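Sulfhydryl oxidase 1 (Homo sapiens, PDB 3LLK) catalyses the oxidation of protein thiols to disulfides with its bound flavin-adenine dinucleotide, probably passing the electrons on to molecular oxygen. Local coordinates at residues W123-F126 with H127-V131; P152-R155 with G156-Y160. One frame throughout, in Å; residues are numbered along the deposited sequence.

How the contacts relate
Each contact is a continuous run of about two and a half turns on one of two helices that follow each other in the chain: contact 1 lies on helix 118-134 and is complete before contact 2 opens on helix 150-161. Both belong to the Erv1/Alr family part of the protein, and their centres are about 13 Å apart. They meet through the ring of Phe126, whose CE2 is 3.5 Å from Val158 CG2 and whose CD2 is 3.6 Å from Ile154 CG2. Contact 1 is wholly buried and lines the FAD pocket; contact 2 is partly buried and further from the centre of the chain. The apolar side of helix 150-161 thus backs a helix that lines the FAD pocket.

Contact 1. Residues W123-F126 with H127-V131; sequences WVLF and HFLTV. With FAD (flavin-adenine dinucleotide), chain D.
Trp123 and His127, one turn apart on helix 118-134 of the Erv1/Alr helical fold, both turn their rings to the FAD. Their planes lie nearly parallel, 19° apart, but slid so far that they barely overlap: Trp123 CE3 is 3.6 Å from His127 NE2. The Trp123 side chain can be followed from its root. CB rests near FAD C5B, and with chi1 at -89° CG leaves the helix beside the backbone N, which carries the indole beneath the flavin's dimethylated ring and alongside the ribityl chain. CD1 meets the ribityl hydroxyl O3' at 3.2 Å. NE1 next to it gives a hydrogen bond of 2.8 Å to FAD O2', close to straight at 165°. Over one face, off toward the rim, the flavin methyl C8M sits 3.3 Å above the plane, while CE2 and CZ2 lie near C8. A leucine here would keep some apolar bulk but would probably leave FAD O2' without this donor and the flavin methyl without a flat surface to lie on. His127 serves the other end of the cofactor: adenine C2A stands 3.1 Å above the centre of the imidazole. NE2 is hydrogen-bonded to His196, which itself bonds to FAD, so the imidazole's turn is probably fixed by a residue of the same pocket. On the helix side, His127 N bonds to Trp123 O at 2.9 Å, and His127 O accepts from both Val131 N and the hydroxyl Thr130 OG1, the latter at 2.7 Å.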
loop_
_atom_site.group_PDB
_atom_site.type_symbol
_atom_site.label_atom_id
_atom_site.label_comp_id
_atom_site.label_asym_id
_atom_site.label_seq_id
_atom_site.Cartn_x
_atom_site.Cartn_y
_atom_site.Cartn_z
ATOM N N TRP A 123 3.696 1.254 0.527
ATOM C CA TRP A 123 3.958 0.898 -0.865
ATOM C C TRP A 123 3.647 -0.586 -1.048
ATOM O O TRP A 123 2.957 -0.975 -1.994
ATOM C CB TRP A 123 5.432 1.118 -1.228
ATOM C CG TRP A 123 5.774 2.489 -1.729
ATOM C CD1 TRP A 123 6.706 3.343 -1.212
ATOM C CD2 TRP A 123 5.232 3.140 -2.888
ATOM N NE1 TRP A 123 6.781 4.483 -1.979
ATOM C CE2 TRP A 123 5.887 4.384 -3.012
ATOM C CE3 TRP A 123 4.259 2.787 -3.836
ATOM C CZ2 TRP A 123 5.597 5.285 -4.048
ATOM C CZ3 TRP A 123 3.972 3.687 -4.868
ATOM C CH2 TRP A 123 4.641 4.920 -4.960
ATOM N N VAL A 124 4.167 -1.418 -0.144
ATOM C CA VAL A 124 3.957 -2.857 -0.249
ATOM C C VAL A 124 2.475 -3.169 -0.242
ATOM O O VAL A 124 2.001 -3.897 -1.114
ATOM C CB VAL A 124 4.664 -3.637 0.888
ATOM C CG1 VAL A 124 4.437 -5.154 0.712
ATOM C CG2 VAL A 124 6.154 -3.350 0.852
ATOM N N LEU A 125 1.747 -2.592 0.713
ATOM C CA LEU A 125 0.303 -2.796 0.818
ATOM C C LEU A 125 -0.397 -2.389 -0.478
ATOM O O LEU A 125 -1.203 -3.152 -1.016
ATOM C CB LEU A 125 -0.270 -1.988 1.996
ATOM C CG LEU A 125 -1.798 -1.874 2.165
ATOM C CD1 LEU A 125 -2.421 -3.265 2.236
ATOM C CD2 LEU A 125 -2.133 -1.083 3.441
ATOM N N PHE A 126 -0.080 -1.195 -0.985
ATOM C CA PHE A 126 -0.690 -0.695 -2.223
ATOM C C PHE A 126 -0.465 -1.642 -3.414
ATOM O O PHE A 126 -1.410 -1.993 -4.124
ATOM C CB PHE A 126 -0.147 0.705 -2.590
ATOM C CG PHE A 126 -0.665 1.835 -1.718
ATOM C CD1 PHE A 126 -1.740 1.651 -0.848
ATOM C CD2 PHE A 126 -0.063 3.090 -1.778
ATOM C CE1 PHE A 126 -2.205 2.709 -0.043
ATOM C CE2 PHE A 126 -0.520 4.152 -0.983
ATOM C CZ PHE A 126 -1.590 3.957 -0.115
ATOM N N HIS A 127 0.789 -2.023 -3.649
ATOM C CA HIS A 127 1.110 -2.928 -4.753
ATOM C C HIS A 127 0.333 -4.233 -4.598
ATOM O O HIS A 127 -0.223 -4.767 -5.562
ATOM C CB HIS A 127 2.611 -3.242 -4.786
ATOM C CG HIS A 127 3.461 -2.099 -5.241
ATOM N ND1 HIS A 127 3.380 -1.575 -6.512
ATOM C CD2 HIS A 127 4.385 -1.355 -4.585
ATOM C CE1 HIS A 127 4.213 -0.557 -6.620
ATOM N NE2 HIS A 127 4.836 -0.404 -5.465
ATOM N N PHE A 128 0.278 -4.734 -3.377
ATOM C CA PHE A 128 -0.410 -5.985 -3.137
ATOM C C PHE A 128 -1.882 -5.868 -3.487
ATOM O O PHE A 128 -2.440 -6.772 -4.115
ATOM C CB PHE A 128 -0.224 -6.433 -1.690
ATOM C CG PHE A 128 -0.162 -7.923 -1.531
ATOM C CD1 PHE A 128 -1.273 -8.709 -1.808
ATOM C CD2 PHE A 128 1.021 -8.543 -1.135
ATOM C CE1 PHE A 128 -1.215 -10.099 -1.697
ATOM C CE2 PHE A 128 1.095 -9.932 -1.017
ATOM C CZ PHE A 128 -0.027 -10.712 -1.301
ATOM N N LEU A 129 -2.503 -4.749 -3.112
ATOM C CA LEU A 129 -3.911 -4.540 -3.411
ATOM C C LEU A 129 -4.140 -4.535 -4.924
ATOM O O LEU A 129 -5.101 -5.133 -5.391
ATOM C CB LEU A 129 -4.421 -3.228 -2.787
ATOM C CG LEU A 129 -4.461 -3.214 -1.249
ATOM C CD1 LEU A 129 -4.853 -1.835 -0.742
ATOM C CD2 LEU A 129 -5.455 -4.265 -0.758
ATOM N N THR A 130 -3.268 -3.877 -5.688
ATOM C CA THR A 130 -3.452 -3.851 -7.144
ATOM C C THR A 130 -3.328 -5.239 -7.755
ATOM O O THR A 130 -4.095 -5.603 -8.662
ATOM C CB THR A 130 -2.451 -2.902 -7.864
ATOM O OG1 THR A 130 -1.100 -3.312 -7.611
ATOM C CG2 THR A 130 -2.650 -1.478 -7.399
ATOM N N VAL A 131 -2.374 -6.022 -7.258
ATOM C CA VAL A 131 -2.183 -7.358 -7.780
ATOM C C VAL A 131 -3.342 -8.275 -7.422
ATOM O O VAL A 131 -3.803 -9.040 -8.262
ATOM C CB VAL A 131 -0.852 -7.973 -7.304
ATOM C CG1 VAL A 131 -0.778 -9.444 -7.728
ATOM C CG2 VAL A 131 0.316 -7.194 -7.928
HETATM P PA FAD D . 10.127 1.758 -0.592
HETATM O O1A FAD D . 9.259 2.145 0.555
HETATM O O2A FAD D . 10.326 2.618 -1.789
HETATM O O5B FAD D . 9.729 0.338 -1.126
HETATM C C5B FAD D . 9.037 -0.670 -0.387
HETATM C C4B FAD D . 9.567 -1.938 -1.004
HETATM O O4B FAD D . 8.672 -2.217 -2.115
HETATM C C3B FAD D . 11.028 -2.293 -1.356
HETATM O O3B FAD D . 11.847 -2.726 -0.271
HETATM C C2B FAD D . 10.801 -3.239 -2.447
HETATM O O2B FAD D . 10.653 -4.572 -2.064
HETATM C C1B FAD D . 9.498 -2.796 -3.130
HETATM N N9A FAD D . 9.553 -1.917 -4.256
HETATM C C8A FAD D . 10.491 -0.934 -4.669
HETATM N N7A FAD D . 10.242 -0.336 -5.786
HETATM C C5A FAD D . 9.061 -0.951 -6.183
HETATM C C6A FAD D . 8.302 -0.768 -7.354
HETATM N N6A FAD D . 8.651 0.074 -8.336
HETATM N N1A FAD D . 7.158 -1.515 -7.559
HETATM C C2A FAD D . 6.749 -2.493 -6.704
HETATM N N3A FAD D . 7.501 -2.685 -5.535
HETATM C C4A FAD D . 8.659 -1.873 -5.327
HETATM N N1 FAD D . 9.588 10.169 0.296
HETATM C C2 FAD D . 10.299 11.329 0.077
HETATM O O2 FAD D . 11.313 11.502 0.774
HETATM N N3 FAD D . 9.722 12.083 -0.938
HETATM C C4 FAD D . 8.565 11.792 -1.701
HETATM O O4 FAD D . 8.145 12.625 -2.571
HETATM C C4X FAD D . 7.924 10.606 -1.401
HETATM N N5 FAD D . 6.687 10.268 -2.040
HETATM C C5X FAD D . 5.909 9.128 -1.704
HETATM C C6 FAD D . 4.654 8.969 -2.322
HETATM C C7 FAD D . 3.892 7.811 -1.998
HETATM C C7M FAD D . 2.540 7.708 -2.706
HETATM C C8 FAD D . 4.377 6.834 -1.078
HETATM C C8M FAD D . 3.741 5.532 -0.635
HETATM C C9 FAD D . 5.609 7.044 -0.460
HETATM C C9A FAD D . 6.422 8.188 -0.677
HETATM N N10 FAD D . 7.751 8.610 -0.161
HETATM C C10 FAD D . 8.455 9.767 -0.372
HETATM C "C1'" FAD D . 8.455 7.617 0.588
HETATM C "C2'" FAD D . 9.369 6.681 -0.142
HETATM O "O2'" FAD D . 8.802 6.310 -1.424
HETATM C "C3'" FAD D . 9.781 5.415 0.545
HETATM O "O3'" FAD D . 8.630 4.693 0.964
HETATM C "C4'" FAD D . 10.814 5.453 1.659
HETATM O "O4'" FAD D . 11.893 6.377 1.333
HETATM C "C5'" FAD D . 11.348 4.178 2.153
HETATM O "O5'" FAD D . 12.087 3.594 1.077
HETATM P P FAD D . 12.523 2.107 1.000
HETATM O O1P FAD D . 13.864 2.188 0.418
HETATM O O2P FAD D . 12.438 1.404 2.306
HETATM O O3P FAD D . 11.552 1.326 -0.020
#

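Contact 2. Residues P152-R155 with G156-Y160; sequences PAIR and GYVHY
Tyr157 and His159 touch the preceding turn with CB alone and carry their rings off it: Tyr157 CB lies 3.6 Å from Ile154 O, and His159 CB lies 3.5 Å from Arg155 O. With CG anti to the backbone N (chi1 -179°), the phenol of Tyr157 leaves its own helix and runs into the protein interior, where it meets the ring of Phe48, the planes about 30° apart, and its OH is hydrogen-bonded to Glu30. Over one face of the Tyr160 ring, off toward the rim, stands His159 ND1, 3.7 Å above the plane. The guanidinium of Arg155 ends a fully extended chain and pairs through NH2 with Glu172 in a salt bridge, well away from His159, whose ND1 is 6.6 Å from Arg155 NE. Beneath these groups runs regular alpha-helix, each N-H bonding four residues back. Gly156 N to Pro152 O is short at 2.7 Å, and His159 N reaches Arg155 O almost straight, at 171°. Gly156 has room for a CB, so the local backbone alone does not explain the glycine. On the inner side Val158 lays CG2 3.3 Å from Ile154 O, and the two residues' CG2 methyls approach loosely at 4.4 Å. These branches belong to the apolar side of helix 150-161, where Ile154, Tyr157 and Val158 all pack on Phe126 of helix 118-134, and Val158 also lies near the FAD. Helix 39-55 packs against Ala153 and Tyr160, and helix 165-179 receives Arg155 along Ala175, Ala176 and Met179, and Val158 on Phe171.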
loop_
_atom_site.group_PDB
_atom_site.type_symbol
_atom_site.label_atom_id
_atom_site.label_comp_id
_atom_site.label_asym_id
_atom_site.label_seq_id
_atom_site.Cartn_x
_atom_site.Cartn_y
_atom_site.Cartn_z
ATOM N N PRO A 152 -8.130 4.133 -7.649
ATOM C CA PRO A 152 -8.725 5.406 -7.228
ATOM C C PRO A 152 -8.803 5.463 -5.696
ATOM O O PRO A 152 -8.574 6.514 -5.089
ATOM C CB PRO A 152 -10.102 5.375 -7.888
ATOM C CG PRO A 152 -9.835 4.599 -9.165
ATOM C CD PRO A 152 -8.985 3.456 -8.642
ATOM N N ALA A 153 -9.116 4.324 -5.081
ATOM C CA ALA A 153 -9.214 4.239 -3.630
ATOM C C ALA A 153 -7.851 4.510 -2.997
ATOM O O ALA A 153 -7.760 5.142 -1.940
ATOM C CB ALA A 153 -9.713 2.868 -3.219
ATOM N N ILE A 154 -6.795 4.019 -3.640
ATOM C CA ILE A 154 -5.440 4.240 -3.147
ATOM C C ILE A 154 -5.096 5.715 -3.298
ATOM O O ILE A 154 -4.504 6.322 -2.400
ATOM C CB ILE A 154 -4.398 3.401 -3.933
ATOM C CG1 ILE A 154 -4.474 1.936 -3.485
ATOM C CG2 ILE A 154 -2.982 3.962 -3.711
ATOM C CD1 ILE A 154 -3.626 1.007 -4.316
ATOM N N ARG A 155 -5.459 6.298 -4.438
ATOM C CA ARG A 155 -5.180 7.715 -4.657
ATOM C C ARG A 155 -5.947 8.492 -3.593
ATOM O O ARG A 155 -5.422 9.414 -2.979
ATOM C CB ARG A 155 -5.639 8.146 -6.057
ATOM C CG ARG A 155 -5.284 9.594 -6.397
ATOM C CD ARG A 155 -5.872 10.008 -7.736
ATOM N NE ARG A 155 -5.577 11.400 -8.073
ATOM C CZ ARG A 155 -5.999 11.990 -9.188
ATOM N NH1 ARG A 155 -6.733 11.311 -10.067
ATOM N NH2 ARG A 155 -5.695 13.257 -9.427
ATOM N N GLY A 156 -7.191 8.091 -3.368
ATOM C CA GLY A 156 -8.005 8.755 -2.373
ATOM C C GLY A 156 -7.360 8.712 -1.001
ATOM O O GLY A 156 -7.367 9.713 -0.280
ATOM N N TYR A 157 -6.795 7.560 -0.637
ATOM C CA TYR A 157 -6.162 7.422 0.669
ATOM C C TYR A 157 -4.939 8.317 0.806
ATOM O O TYR A 157 -4.755 8.986 1.816
ATOM C CB TYR A 157 -5.722 5.975 0.945
ATOM C CG TYR A 157 -5.090 5.843 2.322
ATOM C CD1 TYR A 157 -5.883 5.689 3.460
ATOM C CD2 TYR A 157 -3.716 5.996 2.497
ATOM C CE1 TYR A 157 -5.324 5.701 4.742
ATOM C CE2 TYR A 157 -3.150 6.011 3.772
ATOM C CZ TYR A 157 -3.962 5.865 4.890
ATOM O OH TYR A 157 -3.413 5.921 6.154
ATOM N N VAL A 158 -4.085 8.295 -0.208
ATOM C CA VAL A 158 -2.875 9.106 -0.200
ATOM C C VAL A 158 -3.211 10.590 -0.017
ATOM O O VAL A 158 -2.637 11.277 0.832
ATOM C CB VAL A 158 -2.093 8.900 -1.518
ATOM C CG1 VAL A 158 -0.962 9.907 -1.634
ATOM C CG2 VAL A 158 -1.538 7.459 -1.556
ATOM N N HIS A 159 -4.160 11.068 -0.809
ATOM C CA HIS A 159 -4.568 12.466 -0.754
ATOM C C HIS A 159 -5.107 12.890 0.614
ATOM O O HIS A 159 -4.626 13.856 1.212
ATOM C CB HIS A 159 -5.643 12.739 -1.812
ATOM C CG HIS A 159 -6.039 14.182 -1.914
ATOM N ND1 HIS A 159 -7.229 14.589 -2.480
ATOM C CD2 HIS A 159 -5.397 15.314 -1.534
ATOM C CE1 HIS A 159 -7.304 15.907 -2.443
ATOM N NE2 HIS A 159 -6.206 16.373 -1.875
ATOM N N TYR A 160 -6.094 12.156 1.111
ATOM C CA TYR A 160 -6.733 12.502 2.379
ATOM C C TYR A 160 -6.146 12.020 3.706
ATOM O O TYR A 160 -6.515 12.543 4.758
ATOM C CB TYR A 160 -8.200 12.099 2.311
ATOM C CG TYR A 160 -9.004 12.951 1.351
ATOM C CD1 TYR A 160 -9.223 14.309 1.610
ATOM C CD2 TYR A 160 -9.514 12.412 0.167
ATOM C CE1 TYR A 160 -9.924 15.108 0.714
ATOM C CE2 TYR A 160 -10.224 13.212 -0.741
ATOM C CZ TYR A 160 -10.419 14.559 -0.457
ATOM O OH TYR A 160 -11.083 15.361 -1.359
#